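PDB 3UH8: ORF48 from Lactococcus phage TP901-1, which is a structural protein of the phage baseplate, the organelle of host adhesion, and probably holds other baseplate proteins in place through its immunoglobulin-like N-terminal domain. Local coordinates for residues Leu48-Cys53 / Glu67-Phe72; Ala96-Arg101 / Phe112-Phe117; Glu3-Leu8 / Val33-Glu38; Ser9-Asn14 / Val37-Pro42. All blocks are in the same frame, centred on the assembly; numbering follows the deposited sequence.

Contact 1: residues Leu48-Cys53 / Glu67-Phe72; sequences LQPFFC and ESVVSF
Pro50 sets its CD-CG edge down on one face of the Phe72 ring. Its CD sits 3.6 Å from the centroid of the Phe72 ring and only 9° off the ring normal, a CH-pi contact over the centre of the face. Phe72 reaches this place because its CG stands between the backbone N and the carbonyl carbon (chi1 58°). The amide of Gln49 comes obliquely to the rim of the same ring at CE2 and CZ, on the same side as Pro50. The two planes are 84° apart, and Gln49 OE1 comes to 3.4 Å from Phe72 CE2. The chain of Gln49 bends at chi2, which turns its other end to the backbone. There NE2 donates to Val69 O at 2.8 Å, with the acceptor close to the amide plane, and makes a weak bond to Pro50 O.

The two segments belong to a beta hairpin of the immunoglobulin-like domain, formed by strands 49-54 and 65-73. Phe51 and Ser68 are an antiparallel non-hydrogen-bonded pair, and Phe52 and Glu67 are a hydrogen-bonded one. Phe51 and Ser68 share one face of the sheet, where Phe51 CE1 touches Ser68 CB at 3.7 Å. On the other face Phe52 and Glu67 run side by side. Tyr81 and Ser84 bind the two carboxylate oxygens of Glu67, and Tyr81 also stacks on Phe52. Val69 N donates to Pro50 O at 3.1 Å; beside this bond Val69 CB lies against Pro50 CG.

Contact 2: residues Ala96-Arg101 / Phe112-Phe117; sequences AYFSFR and FSTRTF
This is an antiparallel strand pairing between 96-101 and 112-117, with a break in the second strand and aromatic rings along one face. In the sheet, strand 92-103 lies between strands 49-54 and 112-122. Phe100 and Phe112 form a hydrogen-bonded pair. Their rings are nearly parallel (7°) but slid apart, with centroids at 4.6 Å. Phe100 CD1 lies over the rim of the Phe112 face, 3.5 Å from Phe112 CZ. The edge of the Phe100 ring meets Thr114 CG2 in plane.

At the break, Thr114 OG1 replaces a backbone acceptor. It takes the N-H of Phe98 at 2.8 Å, nearly straight at 166°. Its place between the backbone N and the carbonyl carbon (chi1 68°) points it at that N-H. Thr114 N gives its own hydrogen to Phe98 O at 2.7 Å. Beyond the break, Ala96 and Phe117 exchange two backbone bonds. The Phe117 ring reaches across to the neighbouring strand, with CD1 near Ala96 O and CE1 3.7 Å from Phe98 CE2. Leu8 packs on both phenylalanines.

The register shifts by one residue between Ala96 and Ser99. Strand 92-103 thus pairs with a strand broken by a short loop, its aromatic side chains facing the core of an all-beta, immunoglobulin-like domain.

Contact 3: residues Glu3-Leu8 / Val33-Glu38; sequences EHFITL and VAQIVE
Phe5 and Val33 pair in parallel, and five backbone hydrogen bonds join their strands in a regular ladder. This is the parallel pairing of strands 2-9 and 30-38 in the otherwise largely antiparallel mixed sheet of the immunoglobulin-like domain. Ile6 N donates to Val33 O, and Gln35 N to Ile6 O. Leu8 N and Val37 N continue the pattern, giving to Gln35 O and Leu8 O at 2.7 Å each. At the start, Val33 N donates to His4 O from above the carbonyl plane. The strand axes run at 15° to each other and approach to 4.5 Å.

CA-H...O contacts fill in between these bonds. The straightest joins Phe5 CA to Val33 O at 3.2 Å.

Apolar contacts differ on the two faces. On the outer one, Val33 CG1 meets the edge of the Phe5 ring at 3.7 Å from CD1. The ring is swung opposite the backbone N (chi1 -175°), and its far end reaches Gln35 CB. Thr7 and Gln35 lie side by side, Thr7 CG2 at 3.8 Å from Gln35 CG. On the buried face, Leu8 CD1 packs on Ala34 CB at 4.0 Å. Leu79 touches Ala34, and Phe45 touches Ile36.

The backbone bonds set the register, and side chains pack on both faces. Ile6, Leu8, Ala34 and Ile36 make the inner one apolar.

Contact 4: residues Ser9-Asn14 / Val37-Pro42; sequences STTEPN and VENGQP
An ST motif at Ser9 opens the turn that follows strand 2-9, and this turn rests against residues 37-40. Ser9 OG accepts from Glu12 N at 2.9 Å and weakly from Thr11 N. The hydroxyl sits opposite the backbone N (chi1 -178°), which lets it reach forward over the turn. Asn14 bonds back to both backbone polar atoms of Ser9. Its OD1 takes Ser9 N on a lone pair at 2.7 Å, and its ND2 gives to Ser9 O and also to Arg115 O.

Across the contact, the parallel ladder ends with the Ser9-Val37 pair, where Thr10 N is bonded to Val37 O at 3.0 Å. Thr10 OG1 donates to Glu38 OE1, also at 3.0 Å. It meets the carboxylate on its anti side, 25° out of plane, while Lys43 makes a salt bridge to Glu38 OE2. Thr11 OG1 accepts from Asn39 N at 3.3 Å and donates to Glu12 OE2, which it meets from above the carboxylate plane. Thr11 CG2 leans on Asn39 OD1 at 3.5 Å. A water bound by Ser9 OG makes a weak bond with Gly40 N.

The contact is mostly polar and lies at the surface. Where the ladder stops, threonine hydroxyls take over the bonding, one to a backbone N-H and one to a carboxylate. Lys43 probably offsets the charge of Glu38.

All four contacts reach one mixed sheet that curls round a common core. Contacts 1 and 2 are neighbours, because strand 49-54 pairs with strand 92-103: Phe51 N lies 2.7 Å from Ser99 O, a probable hydrogen bond. Contacts 2 and 3 meet through side chains in the core, with Phe100 CZ 3.6 Å from Ile36 CG1. Contact 4 follows contact 3 where strand 2-9 gives way to a loop, and shares Val37 and Glu38 with it. It also reaches contact 2, where Arg115 O is 2.9 Å from Asn14 ND2. Contacts 1 and 4 are farthest apart, with centres about 18 Å from each other and nearest atoms about 10 Å.

Contact 1: residues Leu48-Cys53 / Glu67-Phe72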
loop_
_atom_site.group_PDB
_atom_site.type_symbol
_atom_site.label_atom_id
_atom_site.label_comp_id
_atom_site.label_asym_id
_atom_site.label_seq_id
_atom_site.Cartn_x
_atom_site.Cartn_y
_atom_site.Cartn_z
ATOM N N LEU A 48 -4.947 -12.658 -7.211
ATOM C CA LEU A 48 -4.984 -12.081 -5.867
ATOM C C LEU A 48 -5.344 -10.604 -5.907
ATOM O O LEU A 48 -4.960 -9.887 -6.837
ATOM C CB LEU A 48 -3.664 -12.294 -5.097
ATOM C CG LEU A 48 -3.209 -13.740 -4.832
ATOM C CD1 LEU A 48 -1.834 -13.765 -4.209
ATOM C CD2 LEU A 48 -4.179 -14.479 -3.931
ATOM N N GLN A 49 -6.083 -10.157 -4.885
ATOM C CA GLN A 49 -6.551 -8.786 -4.720
ATOM C C GLN A 49 -5.712 -8.055 -3.660
ATOM O O GLN A 49 -5.639 -8.524 -2.521
ATOM C CB GLN A 49 -8.048 -8.797 -4.355
ATOM C CG GLN A 49 -8.652 -7.465 -3.904
ATOM C CD GLN A 49 -8.736 -6.438 -4.997
ATOM O OE1 GLN A 49 -9.025 -6.748 -6.158
ATOM N NE2 GLN A 49 -8.495 -5.187 -4.640
ATOM N N PRO A 50 -5.069 -6.915 -4.009
ATOM C CA PRO A 50 -4.281 -6.190 -2.999
ATOM C C PRO A 50 -5.146 -5.363 -2.052
ATOM O O PRO A 50 -6.166 -4.804 -2.458
ATOM C CB PRO A 50 -3.339 -5.312 -3.826
ATOM C CG PRO A 50 -3.950 -5.217 -5.174
ATOM C CD PRO A 50 -5.048 -6.226 -5.315
ATOM N N PHE A 51 -4.731 -5.298 -0.783
ATOM C CA PHE A 51 -5.429 -4.554 0.259
ATOM C C PHE A 51 -4.489 -3.613 0.987
ATOM O O PHE A 51 -3.383 -4.009 1.358
ATOM C CB PHE A 51 -6.096 -5.514 1.256
ATOM C CG PHE A 51 -7.412 -6.084 0.789
ATOM C CD1 PHE A 51 -8.611 -5.469 1.125
ATOM C CD2 PHE A 51 -7.455 -7.233 0.012
ATOM C CE1 PHE A 51 -9.831 -5.997 0.690
ATOM C CE2 PHE A 51 -8.676 -7.768 -0.409
ATOM C CZ PHE A 51 -9.854 -7.139 -0.078
ATOM N N PHE A 52 -4.929 -2.366 1.188
ATOM C CA PHE A 52 -4.161 -1.367 1.920
ATOM C C PHE A 52 -4.506 -1.523 3.397
ATOM O O PHE A 52 -5.649 -1.281 3.792
ATOM C CB PHE A 52 -4.465 0.057 1.412
ATOM C CG PHE A 52 -3.856 1.163 2.243
ATOM C CD1 PHE A 52 -2.520 1.515 2.092
ATOM C CD2 PHE A 52 -4.615 1.848 3.185
ATOM C CE1 PHE A 52 -1.956 2.534 2.864
ATOM C CE2 PHE A 52 -4.052 2.874 3.949
ATOM C CZ PHE A 52 -2.727 3.209 3.786
ATOM N N CYS A 53 -3.528 -1.962 4.200
ATOM C CA CYS A 53 -3.722 -2.159 5.631
ATOM C C CYS A 53 -2.958 -1.098 6.416
ATOM O O CYS A 53 -1.738 -1.189 6.555
ATOM C CB CYS A 53 -3.333 -3.575 6.050
ATOM S SG CYS A 53 -4.225 -4.885 5.172
ATOM N N GLU A 67 -8.533 -1.414 3.348
ATOM C CA GLU A 67 -9.192 -0.874 2.160
ATOM C C GLU A 67 -8.711 -1.611 0.924
ATOM O O GLU A 67 -7.504 -1.792 0.748
ATOM C CB GLU A 67 -8.892 0.621 2.010
ATOM C CG GLU A 67 -9.413 1.500 3.136
ATOM C CD GLU A 67 -8.774 2.870 3.220
ATOM O OE1 GLU A 67 -8.148 3.303 2.227
ATOM O OE2 GLU A 67 -8.906 3.520 4.282
ATOM N N SER A 68 -9.651 -2.022 0.060
ATOM C CA SER A 68 -9.323 -2.706 -1.189
ATOM C C SER A 68 -8.730 -1.713 -2.185
ATOM O O SER A 68 -9.269 -0.614 -2.352
ATOM C CB SER A 68 -10.557 -3.388 -1.773
ATOM O OG SER A 68 -11.488 -2.458 -2.299
ATOM N N VAL A 69 -7.603 -2.088 -2.810
ATOM C CA VAL A 69 -6.904 -1.276 -3.811
ATOM C C VAL A 69 -7.669 -1.421 -5.136
ATOM O O VAL A 69 -7.960 -2.544 -5.559
ATOM C CB VAL A 69 -5.400 -1.668 -3.915
ATOM C CG1 VAL A 69 -4.706 -0.968 -5.082
ATOM C CG2 VAL A 69 -4.664 -1.377 -2.608
ATOM N N VAL A 70 -8.026 -0.286 -5.760
ATOM C CA VAL A 70 -8.812 -0.263 -6.995
ATOM C C VAL A 70 -8.014 -0.693 -8.232
ATOM O O VAL A 70 -8.396 -1.673 -8.866
ATOM C CB VAL A 70 -9.608 1.063 -7.195
ATOM C CG1 VAL A 70 -10.529 0.989 -8.415
ATOM C CG2 VAL A 70 -10.414 1.418 -5.948
ATOM N N SER A 71 -6.917 0.011 -8.565
ATOM C CA SER A 71 -6.110 -0.281 -9.758
ATOM C C SER A 71 -4.812 -1.026 -9.464
ATOM O O SER A 71 -4.069 -0.646 -8.556
ATOM C CB SER A 71 -5.825 0.997 -10.537
ATOM O OG SER A 71 -7.024 1.705 -10.804
ATOM N N PHE A 72 -4.540 -2.085 -10.254
ATOM C CA PHE A 72 -3.344 -2.922 -10.129
ATOM C C PHE A 72 -3.039 -3.727 -11.384
ATOM O O PHE A 72 -3.948 -4.159 -12.091
ATOM C CB PHE A 72 -3.421 -3.858 -8.898
ATOM C CG PHE A 72 -4.594 -4.812 -8.855
ATOM C CD1 PHE A 72 -4.455 -6.127 -9.280
ATOM C CD2 PHE A 72 -5.829 -4.400 -8.366
ATOM C CE1 PHE A 72 -5.539 -7.012 -9.232
ATOM C CE2 PHE A 72 -6.912 -5.284 -8.328
ATOM C CZ PHE A 72 -6.758 -6.584 -8.752
#

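Contact 2: residues Ala96-Arg101 / Phe112-Phe117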
loop_
_atom_site.group_PDB
_atom_site.type_symbol
_atom_site.label_atom_id
_atom_site.label_comp_id
_atom_site.label_asym_id
_atom_site.label_seq_id
_atom_site.Cartn_x
_atom_site.Cartn_y
_atom_site.Cartn_z
ATOM N N ALA A 96 2.083 1.406 7.334
ATOM C CA ALA A 96 1.131 0.574 6.589
ATOM C C ALA A 96 1.809 -0.576 5.841
ATOM O O ALA A 96 3.038 -0.627 5.775
ATOM C CB ALA A 96 0.335 1.437 5.617
ATOM N N TYR A 97 1.000 -1.503 5.287
ATOM C CA TYR A 97 1.458 -2.651 4.501
ATOM C C TYR A 97 0.384 -3.113 3.502
ATOM O O TYR A 97 -0.798 -2.824 3.691
ATOM C CB TYR A 97 1.941 -3.807 5.412
ATOM C CG TYR A 97 0.842 -4.638 6.040
ATOM C CD1 TYR A 97 0.426 -5.834 5.459
ATOM C CD2 TYR A 97 0.253 -4.260 7.246
ATOM C CE1 TYR A 97 -0.574 -6.612 6.039
ATOM C CE2 TYR A 97 -0.734 -5.042 7.846
ATOM C CZ TYR A 97 -1.152 -6.212 7.232
ATOM O OH TYR A 97 -2.132 -6.991 7.787
ATOM N N PHE A 98 0.799 -3.843 2.451
ATOM C CA PHE A 98 -0.119 -4.381 1.450
ATOM C C PHE A 98 -0.289 -5.882 1.614
ATOM O O PHE A 98 0.700 -6.610 1.655
ATOM C CB PHE A 98 0.316 -4.021 0.021
ATOM C CG PHE A 98 0.150 -2.559 -0.312
ATOM C CD1 PHE A 98 -1.103 -2.040 -0.625
ATOM C CD2 PHE A 98 1.234 -1.699 -0.297
ATOM C CE1 PHE A 98 -1.262 -0.681 -0.908
ATOM C CE2 PHE A 98 1.078 -0.341 -0.593
ATOM C CZ PHE A 98 -0.171 0.159 -0.895
ATOM N N SER A 99 -1.546 -6.332 1.727
ATOM C CA SER A 99 -1.925 -7.735 1.883
ATOM C C SER A 99 -2.638 -8.208 0.613
ATOM O O SER A 99 -3.536 -7.523 0.122
ATOM C CB SER A 99 -2.819 -7.904 3.106
ATOM O OG SER A 99 -3.387 -9.201 3.182
ATOM N N PHE A 100 -2.220 -9.365 0.076
ATOM C CA PHE A 100 -2.768 -9.937 -1.156
ATOM C C PHE A 100 -3.648 -11.119 -0.811
ATOM O O PHE A 100 -3.191 -12.066 -0.168
ATOM C CB PHE A 100 -1.639 -10.288 -2.141
ATOM C CG PHE A 100 -0.779 -9.092 -2.493
ATOM C CD1 PHE A 100 0.274 -8.704 -1.670
ATOM C CD2 PHE A 100 -1.050 -8.329 -3.622
ATOM C CE1 PHE A 100 1.047 -7.583 -1.979
ATOM C CE2 PHE A 100 -0.268 -7.212 -3.935
ATOM C CZ PHE A 100 0.766 -6.841 -3.103
ATOM N N ARG A 101 -4.945 -11.015 -1.161
ATOM C CA ARG A 101 -5.960 -11.992 -0.770
ATOM C C ARG A 101 -6.808 -12.571 -1.900
ATOM O O ARG A 101 -6.988 -11.941 -2.942
ATOM C CB ARG A 101 -6.881 -11.384 0.318
ATOM C CG ARG A 101 -6.140 -10.516 1.334
ATOM C CD ARG A 101 -6.987 -9.955 2.449
ATOM N NE ARG A 101 -6.142 -9.208 3.378
ATOM C CZ ARG A 101 -6.584 -8.507 4.417
ATOM N NH1 ARG A 101 -7.885 -8.442 4.673
ATOM N NH2 ARG A 101 -5.732 -7.862 5.202
ATOM N N PHE A 112 -0.300 -13.930 0.945
ATOM C CA PHE A 112 0.975 -13.301 1.310
ATOM C C PHE A 112 0.794 -11.780 1.453
ATOM O O PHE A 112 -0.229 -11.233 1.030
ATOM C CB PHE A 112 2.096 -13.634 0.296
ATOM C CG PHE A 112 2.146 -12.763 -0.935
ATOM C CD1 PHE A 112 3.100 -11.758 -1.057
ATOM C CD2 PHE A 112 1.239 -12.940 -1.970
ATOM C CE1 PHE A 112 3.139 -10.945 -2.192
ATOM C CE2 PHE A 112 1.288 -12.133 -3.110
ATOM C CZ PHE A 112 2.231 -11.135 -3.208
ATOM N N SER A 113 1.807 -11.099 2.010
ATOM C CA SER A 113 1.782 -9.651 2.202
ATOM C C SER A 113 3.162 -9.028 2.079
ATOM O O SER A 113 4.170 -9.737 2.136
ATOM C CB SER A 113 1.181 -9.304 3.563
ATOM O OG SER A 113 1.859 -9.960 4.624
ATOM N N THR A 114 3.205 -7.696 1.912
ATOM C CA THR A 114 4.455 -6.943 1.868
ATOM C C THR A 114 4.862 -6.686 3.315
ATOM O O THR A 114 4.059 -6.864 4.239
ATOM C CB THR A 114 4.286 -5.577 1.147
ATOM O OG1 THR A 114 3.452 -4.712 1.924
ATOM C CG2 THR A 114 3.770 -5.700 -0.281
ATOM N N ARG A 115 6.088 -6.225 3.509
ATOM C CA ARG A 115 6.554 -5.864 4.834
ATOM C C ARG A 115 6.152 -4.422 5.072
ATOM O O ARG A 115 5.885 -3.707 4.100
ATOM C CB ARG A 115 8.055 -6.086 4.936
ATOM C CG ARG A 115 8.350 -7.579 5.026
ATOM C CD ARG A 115 9.817 -7.919 4.944
ATOM N NE ARG A 115 10.622 -7.094 5.844
ATOM C CZ ARG A 115 11.204 -7.535 6.952
ATOM N NH1 ARG A 115 11.100 -8.811 7.302
ATOM N NH2 ARG A 115 11.918 -6.710 7.706
ATOM N N THR A 116 6.031 -4.004 6.347
ATOM C CA THR A 116 5.609 -2.638 6.671
ATOM C C THR A 116 6.539 -1.575 6.102
ATOM O O THR A 116 7.737 -1.807 5.931
ATOM C CB THR A 116 5.364 -2.422 8.176
ATOM O OG1 THR A 116 6.590 -2.539 8.896
ATOM C CG2 THR A 116 4.296 -3.334 8.750
ATOM N N PHE A 117 5.960 -0.425 5.780
ATOM C CA PHE A 117 6.651 0.745 5.269
ATOM C C PHE A 117 6.012 1.960 5.911
ATOM O O PHE A 117 4.895 1.876 6.436
ATOM C CB PHE A 117 6.565 0.815 3.734
ATOM C CG PHE A 117 5.208 1.160 3.161
ATOM C CD1 PHE A 117 4.258 0.171 2.941
ATOM C CD2 PHE A 117 4.893 2.468 2.810
ATOM C CE1 PHE A 117 3.002 0.490 2.415
ATOM C CE2 PHE A 117 3.639 2.786 2.282
ATOM C CZ PHE A 117 2.703 1.794 2.085
#

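Contact 3: residues Glu3-Leu8 / Val33-Glu38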
loop_
_atom_site.group_PDB
_atom_site.type_symbol
_atom_site.label_atom_id
_atom_site.label_comp_id
_atom_site.label_asym_id
_atom_site.label_seq_id
_atom_site.Cartn_x
_atom_site.Cartn_y
_atom_site.Cartn_z
ATOM N N GLU A 3 1.026 11.644 -7.517
ATOM C CA GLU A 3 1.416 10.237 -7.408
ATOM C C GLU A 3 2.764 10.074 -6.709
ATOM O O GLU A 3 3.661 10.900 -6.895
ATOM C CB GLU A 3 1.422 9.550 -8.783
ATOM C CG GLU A 3 0.031 9.269 -9.327
ATOM C CD GLU A 3 -0.007 8.720 -10.740
ATOM O OE1 GLU A 3 0.426 9.436 -11.673
ATOM O OE2 GLU A 3 -0.511 7.588 -10.919
ATOM N N HIS A 4 2.900 9.007 -5.899
ATOM C CA HIS A 4 4.118 8.712 -5.144
ATOM C C HIS A 4 4.609 7.292 -5.418
ATOM O O HIS A 4 4.007 6.328 -4.940
ATOM C CB HIS A 4 3.921 8.978 -3.639
ATOM C CG HIS A 4 3.499 10.380 -3.327
ATOM N ND1 HIS A 4 4.418 11.347 -2.962
ATOM C CD2 HIS A 4 2.267 10.939 -3.358
ATOM C CE1 HIS A 4 3.717 12.453 -2.770
ATOM N NE2 HIS A 4 2.417 12.254 -3.000
ATOM N N PHE A 5 5.689 7.165 -6.218
ATOM C CA PHE A 5 6.255 5.870 -6.598
ATOM C C PHE A 5 7.306 5.330 -5.642
ATOM O O PHE A 5 8.294 6.007 -5.358
ATOM C CB PHE A 5 6.774 5.873 -8.043
ATOM C CG PHE A 5 7.258 4.527 -8.540
ATOM C CD1 PHE A 5 6.359 3.513 -8.845
ATOM C CD2 PHE A 5 8.614 4.278 -8.711
ATOM C CE1 PHE A 5 6.808 2.269 -9.300
ATOM C CE2 PHE A 5 9.061 3.036 -9.171
ATOM C CZ PHE A 5 8.156 2.039 -9.463
ATOM N N ILE A 6 7.090 4.085 -5.179
ATOM C CA ILE A 6 7.967 3.333 -4.273
ATOM C C ILE A 6 7.988 1.842 -4.642
ATOM O O ILE A 6 7.023 1.336 -5.218
ATOM C CB ILE A 6 7.621 3.540 -2.763
ATOM C CG1 ILE A 6 6.151 3.178 -2.434
ATOM C CG2 ILE A 6 8.019 4.938 -2.260
ATOM C CD1 ILE A 6 5.896 2.859 -0.979
ATOM N N THR A 7 9.082 1.148 -4.294
ATOM C CA THR A 7 9.245 -0.288 -4.528
ATOM C C THR A 7 9.163 -0.995 -3.169
ATOM O O THR A 7 9.972 -0.711 -2.283
ATOM C CB THR A 7 10.559 -0.576 -5.277
ATOM O OG1 THR A 7 10.682 0.314 -6.388
ATOM C CG2 THR A 7 10.656 -2.017 -5.757
ATOM N N LEU A 8 8.179 -1.894 -3.002
ATOM C CA LEU A 8 7.981 -2.614 -1.744
ATOM C C LEU A 8 8.314 -4.091 -1.837
ATOM O O LEU A 8 7.891 -4.765 -2.777
ATOM C CB LEU A 8 6.561 -2.403 -1.190
ATOM C CG LEU A 8 6.189 -0.962 -0.842
ATOM C CD1 LEU A 8 4.714 -0.827 -0.616
ATOM C CD2 LEU A 8 6.969 -0.455 0.362
ATOM N N VAL A 33 1.882 4.759 -5.821
ATOM C CA VAL A 33 2.141 3.800 -6.893
ATOM C C VAL A 33 3.231 2.877 -6.350
ATOM O O VAL A 33 4.317 3.346 -6.009
ATOM C CB VAL A 33 2.521 4.480 -8.238
ATOM C CG1 VAL A 33 2.678 3.447 -9.352
ATOM C CG2 VAL A 33 1.486 5.533 -8.635
ATOM N N ALA A 34 2.915 1.589 -6.183
ATOM C CA ALA A 34 3.880 0.656 -5.607
ATOM C C ALA A 34 4.276 -0.507 -6.506
ATOM O O ALA A 34 3.414 -1.152 -7.102
ATOM C CB ALA A 34 3.389 0.147 -4.259
ATOM N N GLN A 35 5.594 -0.773 -6.587
ATOM C CA GLN A 35 6.166 -1.901 -7.324
ATOM C C GLN A 35 6.402 -3.020 -6.294
ATOM O O GLN A 35 7.198 -2.841 -5.371
ATOM C CB GLN A 35 7.478 -1.489 -8.034
ATOM C CG GLN A 35 8.274 -2.669 -8.593
ATOM C CD GLN A 35 8.064 -2.868 -10.066
ATOM O OE1 GLN A 35 8.647 -2.163 -10.896
ATOM N NE2 GLN A 35 7.262 -3.860 -10.425
ATOM N N ILE A 36 5.647 -4.126 -6.390
ATOM C CA ILE A 36 5.782 -5.262 -5.486
ATOM C C ILE A 36 6.999 -6.087 -5.916
ATOM O O ILE A 36 7.199 -6.368 -7.099
ATOM C CB ILE A 36 4.473 -6.074 -5.338
ATOM C CG1 ILE A 36 3.242 -5.153 -5.102
ATOM C CG2 ILE A 36 4.574 -7.128 -4.249
ATOM C CD1 ILE A 36 3.316 -4.055 -3.922
ATOM N N VAL A 37 7.837 -6.378 -4.935
ATOM C CA VAL A 37 9.096 -7.071 -5.131
ATOM C C VAL A 37 9.264 -8.250 -4.170
ATOM O O VAL A 37 8.834 -8.193 -3.019
ATOM C CB VAL A 37 10.258 -6.032 -5.135
ATOM C CG1 VAL A 37 11.416 -6.418 -4.223
ATOM C CG2 VAL A 37 10.744 -5.756 -6.554
ATOM N N GLU A 38 9.854 -9.335 -4.679
ATOM C CA GLU A 38 10.182 -10.536 -3.920
ATOM C C GLU A 38 11.613 -10.885 -4.314
ATOM O O GLU A 38 11.863 -11.238 -5.470
ATOM C CB GLU A 38 9.195 -11.685 -4.209
ATOM C CG GLU A 38 9.297 -12.819 -3.202
ATOM C CD GLU A 38 8.059 -13.681 -3.061
ATOM O OE1 GLU A 38 7.409 -13.614 -1.993
ATOM O OE2 GLU A 38 7.752 -14.444 -4.006
#

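Contact 4: residues Ser9-Asn14 / Val37-Pro42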
loop_
_atom_site.group_PDB
_atom_site.type_symbol
_atom_site.label_atom_id
_atom_site.label_comp_id
_atom_site.label_asym_id
_atom_site.label_seq_id
_atom_site.Cartn_x
_atom_site.Cartn_y
_atom_site.Cartn_z
ATOM N N SER A 9 9.062 -4.591 -0.841
ATOM C CA SER A 9 9.502 -5.979 -0.753
ATOM C C SER A 9 8.686 -6.816 0.239
ATOM O O SER A 9 8.158 -6.287 1.221
ATOM C CB SER A 9 10.986 -6.048 -0.411
ATOM O OG SER A 9 11.449 -7.387 -0.373
ATOM N N THR A 10 8.603 -8.131 -0.029
ATOM C CA THR A 10 7.907 -9.108 0.817
ATOM C C THR A 10 8.921 -9.875 1.671
ATOM O O THR A 10 8.578 -10.392 2.736
ATOM C CB THR A 10 7.054 -10.063 -0.031
ATOM O OG1 THR A 10 7.904 -10.827 -0.887
ATOM C CG2 THR A 10 5.993 -9.340 -0.849
ATOM N N THR A 11 10.163 -9.948 1.178
ATOM C CA THR A 11 11.290 -10.610 1.826
ATOM C C THR A 11 12.110 -9.619 2.658
ATOM O O THR A 11 12.407 -9.891 3.819
ATOM C CB THR A 11 12.192 -11.282 0.763
ATOM O OG1 THR A 11 12.652 -10.281 -0.146
ATOM C CG2 THR A 11 11.496 -12.394 -0.010
ATOM N N GLU A 12 12.497 -8.469 2.077
ATOM C CA GLU A 12 13.359 -7.449 2.697
ATOM C C GLU A 12 12.650 -6.306 3.462
ATOM O O GLU A 12 11.502 -6.004 3.167
ATOM C CB GLU A 12 14.157 -6.816 1.596
ATOM C CG GLU A 12 15.557 -7.308 1.507
ATOM C CD GLU A 12 15.772 -8.028 0.218
ATOM O OE1 GLU A 12 16.371 -7.407 -0.689
ATOM O OE2 GLU A 12 15.224 -9.146 0.076
ATOM N N PRO A 13 13.366 -5.572 4.346
ATOM C CA PRO A 13 12.750 -4.432 5.033
ATOM C C PRO A 13 12.425 -3.306 4.076
ATOM O O PRO A 13 13.117 -3.137 3.052
ATOM C CB PRO A 13 13.852 -3.998 5.978
ATOM C CG PRO A 13 15.102 -4.430 5.265
ATOM C CD PRO A 13 14.812 -5.719 4.618
ATOM N N ASN A 14 11.361 -2.516 4.341
ATOM C CA ASN A 14 10.976 -1.417 3.466
ATOM C C ASN A 14 11.345 -0.035 4.028
ATOM O O ASN A 14 10.737 0.953 3.655
ATOM C CB ASN A 14 9.531 -1.537 3.031
ATOM C CG ASN A 14 9.266 -2.690 2.096
ATOM O OD1 ASN A 14 9.957 -2.899 1.092
ATOM N ND2 ASN A 14 8.255 -3.477 2.428
ATOM N N VAL A 37 7.837 -6.378 -4.935
ATOM C CA VAL A 37 9.096 -7.071 -5.131
ATOM C C VAL A 37 9.264 -8.250 -4.170
ATOM O O VAL A 37 8.834 -8.193 -3.019
ATOM C CB VAL A 37 10.258 -6.032 -5.135
ATOM C CG1 VAL A 37 11.416 -6.418 -4.223
ATOM C CG2 VAL A 37 10.744 -5.756 -6.554
ATOM N N GLU A 38 9.854 -9.335 -4.679
ATOM C CA GLU A 38 10.182 -10.536 -3.920
ATOM C C GLU A 38 11.613 -10.885 -4.314
ATOM O O GLU A 38 11.863 -11.238 -5.470
ATOM C CB GLU A 38 9.195 -11.685 -4.209
ATOM C CG GLU A 38 9.297 -12.819 -3.202
ATOM C CD GLU A 38 8.059 -13.681 -3.061
ATOM O OE1 GLU A 38 7.409 -13.614 -1.993
ATOM O OE2 GLU A 38 7.752 -14.444 -4.006
ATOM N N ASN A 39 12.560 -10.691 -3.370
ATOM C CA ASN A 39 14.008 -10.890 -3.541
ATOM C C ASN A 39 14.641 -9.940 -4.586
ATOM O O ASN A 39 15.571 -10.327 -5.299
ATOM C CB ASN A 39 14.367 -12.368 -3.800
ATOM C CG ASN A 39 14.225 -13.278 -2.606
ATOM O OD1 ASN A 39 14.586 -12.944 -1.470
ATOM N ND2 ASN A 39 13.761 -14.489 -2.855
ATOM N N GLY A 40 14.134 -8.709 -4.650
ATOM C CA GLY A 40 14.626 -7.682 -5.565
ATOM C C GLY A 40 14.121 -7.788 -6.990
ATOM O O GLY A 40 14.670 -7.142 -7.887
ATOM N N GLN A 41 13.071 -8.600 -7.211
ATOM C CA GLN A 41 12.461 -8.797 -8.527
ATOM C C GLN A 41 10.933 -8.721 -8.447
ATOM O O GLN A 41 10.381 -9.104 -7.413
ATOM C CB GLN A 41 12.908 -10.126 -9.135
ATOM N N PRO A 42 10.231 -8.226 -9.506
ATOM C CA PRO A 42 8.761 -8.106 -9.431
ATOM C C PRO A 42 8.015 -9.359 -8.993
ATOM O O PRO A 42 8.407 -10.475 -9.348
ATOM C CB PRO A 42 8.369 -7.672 -10.842
ATOM C CG PRO A 42 9.566 -6.974 -11.360
ATOM C CD PRO A 42 10.735 -7.724 -10.801
HETATM O O HOH W 1 13.560 -7.766 -2.027
#